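Local structure of Rab GDP-dissociation inhibitor (Saccharomyces cerevisiae, 3CPI) at residues V266-D271 with F297-K302. The protein keeps the Rab GTPase Sec4 in its GDP-bound form by inhibiting nucleotide release, and extracts GDP-bound Ypt7 from vacuolar membranes. Residues are numbered along the deposited sequence; the frame is centred on the assembly and turned at random.
Sequences VLYKKD and FPEKCK
Val266 and Tyr268 both meet the Phe297 ring on its CE2 side, and CE2 is the atom they share. The methyls of Val266 take different places there: CG1 sits at the edge near the ring plane, 3.9 Å from Phe297 CE2, whereas CG2 lies well above the plane, beyond the rim on that same side, 4.0 Å from Phe297 CZ. The valine torsion, with CG1 anti to the backbone N (chi1 -179°), turns both methyls to the CE2-CZ side of the ring. Tyr268 projects from the same side of strand 265-268, two residues on, and its side chain and that of Phe297 slide past each other in opposite directions. Its OH lies in the phenyl plane, 3.5 Å from Phe297 CE2 and about 20° off the outward C-H direction, consistent with a weak CH...O contact. Phe297 leaves its backbone alongside Val266-Tyr268, and with CG anti to the carbonyl carbon (chi1 -65°) the far end of the ring swings in.

Lys300 comes to Tyr268 from the opposite direction and sets NZ obliquely to the ring, 4.0 Å from Tyr268 CE2. Glu299 stays at the margin, OE2 4.5 Å from Tyr268 OH; both oxygens border the Phe297 edge in its plane. Behind these side chains the turn is closed by Lys300 N to Phe297 O (3.0 Å) and Cys301 N to Pro298 O.

The contact thus joins the edge strand of a three-stranded antiparallel sheet to the turn leading into strand 301-315. Ile409 touches both Tyr268 and Lys300, while Leu411 meets Phe297, which ties the junction to the outermost strand 409-411 of the parallel sheet. With 145 Å² buried in total, adhesion rests on van der Waals contact around a ring edge; the lysine nitrogen has a long, weak ion pair with Asp407, and meets the tyrosine by proximity alone.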
ATOM      1  N   VAL A 266      23.777  -4.237 -19.032  1.00 54.32           N
ATOM      2  CA  VAL A 266      22.543  -4.066 -19.796  1.00 54.45           C
ATOM      3  C   VAL A 266      22.899  -3.797 -21.255  1.00 54.74           C
ATOM      4  O   VAL A 266      23.717  -2.925 -21.553  1.00 54.65           O
ATOM      5  CB  VAL A 266      21.656  -2.907 -19.236  1.00 54.27           C
ATOM      6  CG1 VAL A 266      20.368  -2.759 -20.043  1.00 53.97           C
ATOM      7  CG2 VAL A 266      21.326  -3.135 -17.768  1.00 54.22           C
ATOM      8  N   LEU A 267      22.289  -4.554 -22.159  1.00 55.28           N
ATOM      9  CA  LEU A 267      22.569  -4.424 -23.583  1.00 55.95           C
ATOM     10  C   LEU A 267      21.581  -3.479 -24.244  1.00 56.52           C
ATOM     11  O   LEU A 267      20.377  -3.549 -23.988  1.00 56.54           O
ATOM     12  CB  LEU A 267      22.530  -5.788 -24.286  1.00 55.81           C
ATOM     13  CG  LEU A 267      23.362  -6.961 -23.754  1.00 55.87           C
ATOM     14  CD1 LEU A 267      22.979  -8.226 -24.505  1.00 55.84           C
ATOM     15  CD2 LEU A 267      24.864  -6.711 -23.856  1.00 56.12           C
ATOM     16  N   TYR A 268      22.111  -2.603 -25.096  1.00 57.30           N
ATOM     17  CA  TYR A 268      21.317  -1.635 -25.843  1.00 58.13           C
ATOM     18  C   TYR A 268      21.579  -1.773 -27.345  1.00 59.06           C
ATOM     19  O   TYR A 268      22.690  -2.123 -27.760  1.00 59.33           O
ATOM     20  CB  TYR A 268      21.661  -0.213 -25.402  1.00 57.77           C
ATOM     21  CG  TYR A 268      21.528   0.056 -23.917  1.00 57.34           C
ATOM     22  CD1 TYR A 268      22.617  -0.107 -23.058  1.00 56.60           C
ATOM     23  CD2 TYR A 268      20.319   0.496 -23.374  1.00 56.82           C
ATOM     24  CE1 TYR A 268      22.504   0.150 -21.692  1.00 56.85           C
ATOM     25  CE2 TYR A 268      20.193   0.760 -22.008  1.00 56.89           C
ATOM     26  CZ  TYR A 268      21.288   0.583 -21.172  1.00 57.33           C
ATOM     27  OH  TYR A 268      21.171   0.837 -19.819  1.00 56.76           O
ATOM     28  N   LYS A 269      20.561  -1.493 -28.155  1.00 60.03           N
ATOM     29  CA  LYS A 269      20.701  -1.492 -29.611  1.00 61.21           C
ATOM     30  C   LYS A 269      21.662  -0.382 -30.047  1.00 61.99           C
ATOM     31  O   LYS A 269      21.788   0.637 -29.362  1.00 62.30           O
ATOM     32  CB  LYS A 269      19.342  -1.298 -30.279  1.00 61.16           C
ATOM     33  CG  LYS A 269      18.282  -2.312 -29.882  1.00 61.64           C
ATOM     34  CD  LYS A 269      18.180  -3.450 -30.884  1.00 62.32           C
ATOM     35  CE  LYS A 269      16.846  -4.176 -30.744  1.00 62.81           C
ATOM     36  NZ  LYS A 269      16.591  -5.128 -31.867  1.00 63.36           N
ATOM     37  N   LYS A 270      22.329  -0.578 -31.185  1.00 62.87           N
ATOM     38  CA  LYS A 270      23.408   0.322 -31.622  1.00 63.70           C
ATOM     39  C   LYS A 270      23.019   1.804 -31.742  1.00 64.01           C
ATOM     40  O   LYS A 270      23.456   2.629 -30.930  1.00 64.14           O
ATOM     41  CB  LYS A 270      24.058  -0.179 -32.923  1.00 63.84           C
ATOM     42  CG  LYS A 270      24.923  -1.439 -32.770  1.00 64.68           C
ATOM     43  CD  LYS A 270      26.195  -1.183 -31.959  1.00 65.61           C
ATOM     44  CE  LYS A 270      26.903  -2.495 -31.624  1.00 66.86           C
ATOM     45  NZ  LYS A 270      27.999  -2.329 -30.618  1.00 67.25           N
ATOM     46  N   ASP A 271      22.200   2.136 -32.738  1.00 64.25           N
ATOM     47  CA  ASP A 271      21.897   3.539 -33.033  1.00 64.47           C
ATOM     48  C   ASP A 271      20.728   4.117 -32.234  1.00 64.27           C
ATOM     49  O   ASP A 271      20.789   5.269 -31.783  1.00 64.37           O
ATOM     50  CB  ASP A 271      21.685   3.751 -34.540  1.00 64.87           C
ATOM     51  CG  ASP A 271      22.966   4.172 -35.264  1.00 65.83           C
ATOM     52  OD1 ASP A 271      23.802   4.884 -34.657  1.00 66.26           O
ATOM     53  OD2 ASP A 271      23.129   3.801 -36.450  1.00 67.05           O
ATOM     54  N   PHE A 297      18.213   0.891 -12.719  1.00 31.41           N
ATOM     55  CA  PHE A 297      18.548   2.003 -13.607  1.00 30.77           C
ATOM     56  C   PHE A 297      18.504   3.342 -12.855  1.00 30.81           C
ATOM     57  O   PHE A 297      17.642   4.178 -13.137  1.00 30.66           O
ATOM     58  CB  PHE A 297      17.570   2.061 -14.779  1.00 30.58           C
ATOM     59  CG  PHE A 297      17.631   0.873 -15.704  1.00 30.69           C
ATOM     60  CD1 PHE A 297      16.768  -0.206 -15.529  1.00 30.47           C
ATOM     61  CD2 PHE A 297      18.528   0.849 -16.776  1.00 29.83           C
ATOM     62  CE1 PHE A 297      16.812  -1.298 -16.404  1.00 31.02           C
ATOM     63  CE2 PHE A 297      18.581  -0.229 -17.647  1.00 29.13           C
ATOM     64  CZ  PHE A 297      17.726  -1.305 -17.464  1.00 29.96           C
ATOM     65  N   PRO A 298      19.430   3.558 -11.902  1.00 30.68           N
ATOM     66  CA  PRO A 298      19.303   4.769 -11.089  1.00 30.77           C
ATOM     67  C   PRO A 298      19.527   6.061 -11.893  1.00 30.91           C
ATOM     68  O   PRO A 298      18.939   7.088 -11.567  1.00 30.81           O
ATOM     69  CB  PRO A 298      20.374   4.595 -10.002  1.00 30.65           C
ATOM     70  CG  PRO A 298      21.358   3.613 -10.569  1.00 30.72           C
ATOM     71  CD  PRO A 298      20.611   2.747 -11.537  1.00 31.00           C
ATOM     72  N   GLU A 299      20.347   5.988 -12.942  1.00 30.93           N
ATOM     73  CA  GLU A 299      20.607   7.124 -13.827  1.00 31.22           C
ATOM     74  C   GLU A 299      19.396   7.478 -14.701  1.00 30.80           C
ATOM     75  O   GLU A 299      19.363   8.530 -15.349  1.00 30.72           O
ATOM     76  CB  GLU A 299      21.851   6.859 -14.699  1.00 31.41           C
ATOM     77  CG  GLU A 299      21.639   5.905 -15.897  1.00 33.75           C
ATOM     78  CD  GLU A 299      21.428   4.432 -15.507  1.00 36.50           C
ATOM     79  OE1 GLU A 299      21.734   4.051 -14.356  1.00 37.50           O
ATOM     80  OE2 GLU A 299      20.964   3.650 -16.368  1.00 37.61           O
ATOM     81  N   LYS A 300      18.413   6.586 -14.729  1.00 30.33           N
ATOM     82  CA  LYS A 300      17.195   6.818 -15.499  1.00 30.13           C
ATOM     83  C   LYS A 300      16.013   7.113 -14.590  1.00 29.45           C
ATOM     84  O   LYS A 300      14.864   7.155 -15.036  1.00 28.93           O
ATOM     85  CB  LYS A 300      16.921   5.651 -16.441  1.00 30.32           C
ATOM     86  CG  LYS A 300      17.853   5.686 -17.631  1.00 31.35           C
ATOM     87  CD  LYS A 300      17.499   4.689 -18.698  1.00 33.61           C
ATOM     88  CE  LYS A 300      17.919   5.260 -20.049  1.00 35.86           C
ATOM     89  NZ  LYS A 300      18.480   4.212 -20.928  1.00 38.35           N
ATOM     90  N   CYS A 301      16.331   7.336 -13.316  1.00 28.78           N
ATOM     91  CA  CYS A 301      15.357   7.729 -12.312  1.00 28.89           C
ATOM     92  C   CYS A 301      15.783   9.012 -11.633  1.00 28.52           C
ATOM     93  O   CYS A 301      16.965   9.361 -11.629  1.00 28.94           O
ATOM     94  CB  CYS A 301      15.197   6.629 -11.263  1.00 28.90           C
ATOM     95  SG  CYS A 301      14.402   5.178 -11.927  1.00 29.25           S
ATOM     96  N   LYS A 302      14.811   9.707 -11.051  1.00 28.12           N
ATOM     97  CA  LYS A 302      15.076  10.946 -10.334  1.00 27.43           C
ATOM     98  C   LYS A 302      14.340  10.969  -9.009  1.00 27.41           C
ATOM     99  O   LYS A 302      13.296  10.335  -8.847  1.00 27.51           O
ATOM    100  CB  LYS A 302      14.700  12.165 -11.184  1.00 27.42           C
ATOM    101  CG  LYS A 302      13.263  12.195 -11.679  1.00 26.87           C
ATOM    102  CD  LYS A 302      12.975  13.487 -12.424  1.00 26.61           C
ATOM    103  CE  LYS A 302      11.611  13.448 -13.103  1.00 25.39           C
ATOM    104  NZ  LYS A 302      11.467  14.521 -14.113  1.00 24.54           N
TER